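D-glyceraldehyde dehydrogenase (NADP(+)) (PDB 5IZD) oxidises D-glyceraldehyde to (R)-glycerate with NADP(+) and water in the non-phosphorylated Entner-Doudoroff pathway, working as a homotetramer built as a dimer of dimers. Local coordinates at residues Leu5-Gln10 with Asp43-Ala48; Pro253-Lys258 with Asp400-Ser405. One frame throughout, in Å; residues are numbered along the deposited sequence.

Contact 1 (Leu5-Gln10 with Asp43-Ala48); sequences LYIDGQ and DRAIDA
Ile7 and Asp8, where the end of strand 2-7 runs into a type I' beta turn from Ile7 to Gln10, face residues 43-48 of helix 39-77, with the CA atoms of Ile7 and Ala45 5.2 Å apart and those of Asp8 and Ala48 equally close. The turn closes a hairpin through two backbone bonds, Ile7 N to Gln10 O and Gln10 N to Ile7 O. Ile7 gives the largest share of the contact. With chi1 at -66°, CG1 of Ile7 stands beside the backbone N and CG2 is anti to it, which puts the CG2 methyl against Arg44 CB at 3.8 Å. Ile7 CG2 is also 3.8 Å from Ala45 N. The longer branch of Ile7 runs past the helix: CG1 meets Ala45 CB at 4.2 Å, and farther out CD1 lies obliquely by the guanidinium, 3.8 Å from Arg44 NH2. The Arg44 chain, bent at chi3, crosses the Ile7 side chain at about a right angle. Its charge is met by Asp41, which forms a salt bridge with NH1. An alanine in place of Ile7 is likely to open a gap beside Ala45 and take away the apolar surface against which Arg44 lies, with Asp41 still holding its NH1. Next along, Asp8 lays its CB and carboxylate beside the Ala48 methyl, with Asp8 OD1 3.5 Å from Ala48 CB. Asn199 of strand 198-200 touches Ala45 and Ala48 and accepts a bond from Asp8 N. Val12 of strand 10-12 lies against Ile7 and Arg44, so the N-terminal hairpin rests on the first turns of helix 39-77.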
# COMPACT_ATOMS: atom_id res chain seq x y z
N LEU A 5 41.43 -1.23 5.45
CA LEU A 5 40.21 -1.80 5.97
C LEU A 5 39.59 -0.85 7.02
O LEU A 5 40.30 -0.14 7.71
CB LEU A 5 40.53 -3.16 6.58
CG LEU A 5 41.37 -4.08 5.69
CD1 LEU A 5 41.59 -5.39 6.45
CD2 LEU A 5 40.68 -4.34 4.35
N TYR A 6 38.26 -0.87 7.14
CA TYR A 6 37.58 -0.24 8.27
C TYR A 6 36.82 -1.31 9.03
O TYR A 6 35.84 -1.87 8.52
CB TYR A 6 36.67 0.90 7.82
CG TYR A 6 36.14 1.79 8.93
CD1 TYR A 6 36.97 2.73 9.58
CD2 TYR A 6 34.84 1.72 9.33
CE1 TYR A 6 36.46 3.56 10.59
CE2 TYR A 6 34.34 2.54 10.34
CZ TYR A 6 35.15 3.46 10.94
OH TYR A 6 34.63 4.26 11.92
N ILE A 7 37.33 -1.67 10.21
CA ILE A 7 36.77 -2.77 11.02
C ILE A 7 36.52 -2.30 12.45
O ILE A 7 37.42 -1.77 13.08
CB ILE A 7 37.71 -4.00 11.00
CG1 ILE A 7 37.76 -4.56 9.59
CG2 ILE A 7 37.21 -5.09 11.95
CD1 ILE A 7 39.02 -5.30 9.28
N ASP A 8 35.28 -2.47 12.95
CA ASP A 8 34.91 -2.02 14.34
C ASP A 8 35.40 -0.60 14.66
O ASP A 8 35.98 -0.35 15.74
CB ASP A 8 35.45 -3.00 15.44
CG ASP A 8 34.68 -2.84 16.82
OD1 ASP A 8 33.43 -2.72 16.87
OD2 ASP A 8 35.36 -2.81 17.87
N GLY A 9 35.18 0.30 13.71
CA GLY A 9 35.41 1.71 13.91
C GLY A 9 36.85 2.21 13.84
O GLY A 9 37.08 3.32 14.24
N GLN A 10 37.76 1.40 13.29
CA GLN A 10 39.17 1.74 13.04
C GLN A 10 39.60 1.43 11.59
O GLN A 10 39.18 0.41 11.01
CB GLN A 10 40.09 0.92 13.95
CG GLN A 10 39.58 0.57 15.33
CD GLN A 10 40.68 -0.07 16.16
OE1 GLN A 10 41.24 -1.10 15.77
NE2 GLN A 10 41.08 0.59 17.24
N ASP A 43 35.74 -12.19 9.99
CA ASP A 43 35.15 -12.48 11.30
C ASP A 43 35.06 -11.26 12.22
O ASP A 43 33.96 -11.00 12.73
CB ASP A 43 35.88 -13.64 12.00
CG ASP A 43 35.56 -14.98 11.36
OD1 ASP A 43 34.65 -15.10 10.55
OD2 ASP A 43 36.25 -15.97 11.67
N ARG A 44 36.13 -10.50 12.43
CA ARG A 44 36.04 -9.30 13.28
C ARG A 44 35.01 -8.31 12.74
O ARG A 44 34.27 -7.70 13.53
CB ARG A 44 37.36 -8.56 13.46
CG ARG A 44 38.38 -9.24 14.35
CD ARG A 44 39.43 -8.28 14.95
NE ARG A 44 39.91 -7.21 14.06
CZ ARG A 44 40.77 -7.37 13.04
NH1 ARG A 44 41.27 -8.58 12.70
NH2 ARG A 44 41.13 -6.29 12.33
N ALA A 45 34.97 -8.15 11.41
CA ALA A 45 34.05 -7.21 10.80
C ALA A 45 32.59 -7.63 11.01
O ALA A 45 31.78 -6.82 11.43
CB ALA A 45 34.38 -6.98 9.33
N ILE A 46 32.27 -8.90 10.74
CA ILE A 46 30.93 -9.43 10.95
C ILE A 46 30.54 -9.39 12.42
O ILE A 46 29.42 -9.01 12.74
CB ILE A 46 30.78 -10.85 10.36
CG1 ILE A 46 30.72 -10.77 8.83
CG2 ILE A 46 29.51 -11.54 10.87
CD1 ILE A 46 30.96 -12.10 8.17
N ASP A 47 31.45 -9.80 13.30
CA ASP A 47 31.29 -9.62 14.78
C ASP A 47 31.05 -8.18 15.26
O ASP A 47 30.15 -7.96 16.07
CB ASP A 47 32.45 -10.25 15.57
CG ASP A 47 32.46 -11.79 15.49
OD1 ASP A 47 31.54 -12.44 14.94
OD2 ASP A 47 33.42 -12.39 15.94
N ALA A 48 31.78 -7.22 14.72
CA ALA A 48 31.45 -5.81 14.99
C ALA A 48 30.00 -5.42 14.51
O ALA A 48 29.27 -4.76 15.24
CB ALA A 48 32.46 -4.89 14.36

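Contact 2 (Pro253-Lys258 with Asp400-Ser405); sequences PFMVWK and DLANDS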
# COMPACT_ATOMS: atom_id res chain seq x y z
N PRO A 253 17.55 -6.45 -25.54
CA PRO A 253 17.24 -6.16 -26.93
C PRO A 253 16.88 -4.69 -27.14
O PRO A 253 16.14 -4.10 -26.34
CB PRO A 253 16.01 -7.06 -27.21
CG PRO A 253 15.27 -7.11 -25.91
CD PRO A 253 16.38 -6.98 -24.82
N PHE A 254 17.35 -4.15 -28.26
CA PHE A 254 17.06 -2.80 -28.70
C PHE A 254 16.21 -2.88 -29.99
O PHE A 254 16.73 -3.23 -31.07
CB PHE A 254 18.38 -2.07 -28.96
CG PHE A 254 18.26 -0.58 -29.00
CD1 PHE A 254 17.75 0.06 -30.12
CD2 PHE A 254 18.62 0.19 -27.91
CE1 PHE A 254 17.63 1.44 -30.16
CE2 PHE A 254 18.48 1.56 -27.93
CZ PHE A 254 17.99 2.19 -29.05
N MET A 255 14.93 -2.49 -29.88
CA MET A 255 13.96 -2.76 -30.93
C MET A 255 13.49 -1.45 -31.56
O MET A 255 13.00 -0.57 -30.87
CB MET A 255 12.77 -3.52 -30.32
CG MET A 255 13.14 -4.93 -29.86
SD MET A 255 11.94 -5.68 -28.71
CE MET A 255 12.34 -4.77 -27.22
N VAL A 256 13.59 -1.32 -32.88
CA VAL A 256 13.27 -0.09 -33.59
C VAL A 256 12.25 -0.48 -34.66
O VAL A 256 12.58 -1.07 -35.68
CB VAL A 256 14.52 0.54 -34.22
CG1 VAL A 256 14.19 1.85 -34.91
CG2 VAL A 256 15.63 0.74 -33.13
N TRP A 257 11.00 -0.14 -34.39
CA TRP A 257 9.91 -0.47 -35.31
C TRP A 257 9.98 0.49 -36.51
O TRP A 257 10.71 1.49 -36.46
CB TRP A 257 8.57 -0.44 -34.57
CG TRP A 257 7.49 -1.04 -35.36
CD1 TRP A 257 6.38 -0.40 -35.86
CD2 TRP A 257 7.39 -2.41 -35.81
NE1 TRP A 257 5.61 -1.27 -36.57
CE2 TRP A 257 6.18 -2.51 -36.55
CE3 TRP A 257 8.16 -3.55 -35.63
CZ2 TRP A 257 5.75 -3.72 -37.13
CZ3 TRP A 257 7.78 -4.73 -36.22
CH2 TRP A 257 6.56 -4.82 -36.96
N LYS A 258 9.30 0.15 -37.61
CA LYS A 258 9.32 0.96 -38.84
C LYS A 258 8.85 2.39 -38.66
O LYS A 258 9.25 3.22 -39.42
CB LYS A 258 8.47 0.33 -39.98
CG LYS A 258 7.05 0.03 -39.65
CD LYS A 258 6.20 -0.34 -40.90
CE LYS A 258 4.99 -1.08 -40.40
NZ LYS A 258 4.12 -1.66 -41.44
N ASP A 400 8.98 -12.41 -29.75
CA ASP A 400 9.57 -13.76 -29.58
C ASP A 400 11.12 -13.74 -29.59
O ASP A 400 11.74 -14.46 -28.83
CB ASP A 400 9.10 -14.74 -30.67
CG ASP A 400 7.65 -15.16 -30.49
OD1 ASP A 400 7.07 -14.98 -29.39
OD2 ASP A 400 7.09 -15.70 -31.45
N LEU A 401 11.68 -12.95 -30.47
CA LEU A 401 13.11 -12.80 -30.56
C LEU A 401 13.69 -12.16 -29.27
O LEU A 401 14.73 -12.62 -28.74
CB LEU A 401 13.52 -12.00 -31.79
CG LEU A 401 13.26 -12.70 -33.12
CD1 LEU A 401 13.49 -11.68 -34.21
CD2 LEU A 401 14.13 -13.92 -33.43
N ALA A 402 13.04 -11.10 -28.80
CA ALA A 402 13.37 -10.42 -27.58
C ALA A 402 13.35 -11.35 -26.38
O ALA A 402 14.31 -11.36 -25.55
CB ALA A 402 12.47 -9.24 -27.35
N ASN A 403 12.31 -12.16 -26.28
CA ASN A 403 12.16 -13.07 -25.17
C ASN A 403 13.03 -14.32 -25.26
O ASN A 403 13.14 -15.04 -24.28
CB ASN A 403 10.69 -13.45 -24.94
CG ASN A 403 9.84 -12.28 -24.49
OD1 ASN A 403 10.30 -11.37 -23.81
ND2 ASN A 403 8.59 -12.32 -24.85
N ASP A 404 13.64 -14.57 -26.43
CA ASP A 404 14.46 -15.74 -26.68
C ASP A 404 15.87 -15.47 -26.09
O ASP A 404 16.83 -15.18 -26.83
CB ASP A 404 14.50 -16.07 -28.18
CG ASP A 404 15.41 -17.23 -28.53
OD1 ASP A 404 15.55 -18.17 -27.74
OD2 ASP A 404 16.03 -17.17 -29.60
N SER A 405 15.97 -15.61 -24.78
CA SER A 405 17.17 -15.24 -24.03
C SER A 405 17.16 -15.87 -22.69
O SER A 405 16.12 -15.88 -22.05
CB SER A 405 17.23 -13.71 -23.81
OG SER A 405 18.52 -13.29 -23.35
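The methyl of Ala402 points at strand 252-256 and meets two side chains there, Pro253 and Met255. They stand two residues apart on the strand and start out toward the helix on the same face. Pro253 offers the CG corner of its ring, which lies 3.8 Å from Ala402 CB. Pro253 CB is a little farther, 4.2 Å from Ala402 CB. Met255 comes with its sulfur, and Met255 SD also sits 3.8 Å from Ala402 CB. Its CG is anti to the carbonyl carbon (chi1 -67°), and the chain then extends to the sulfur before bending at chi3 (-75°). The CE methyl therefore folds away from the line of the chain, and SD does the touching. The contact is wholly apolar, and all three residues are buried. It packs helix 395-403 on one face of the largely parallel sheet of the aldehyde dehydrogenase catalytic domain, the one containing strands 284-290, 252-256 and 410-414. Phe254 faces the other side of this sheet, against helix 262-274. The end of the helix is tied down separately. Arg286 of strand 284-290 donates to the backbone O atoms of Leu401 and Ala402. Asn403 bonds through OD1 to Arg429 N and through ND2 to Arg427 O. Pro253 also touches Phe430, and Met255 touches Ile428.

In the fold
Contacts 1 and 2 lie on opposite sides of the centre of the chain, with their own centres about 47 Å apart and their nearest atoms about 34 Å apart. Contact 1 closes before contact 2 opens along the sequence. Each packs a strand against a helix, but in different sheets. Contact 1 is the nearer to residues of the cofactor site: the side chain of Ala45 is about 9 Å from those of Lys172 and Ile208, both assigned to NADP(+) binding by similarity. In contact 2 the side chain of Pro253 is about 11 Å from that of Glu381, another such residue. Neither contact touches a neighbouring subunit of the tetramer.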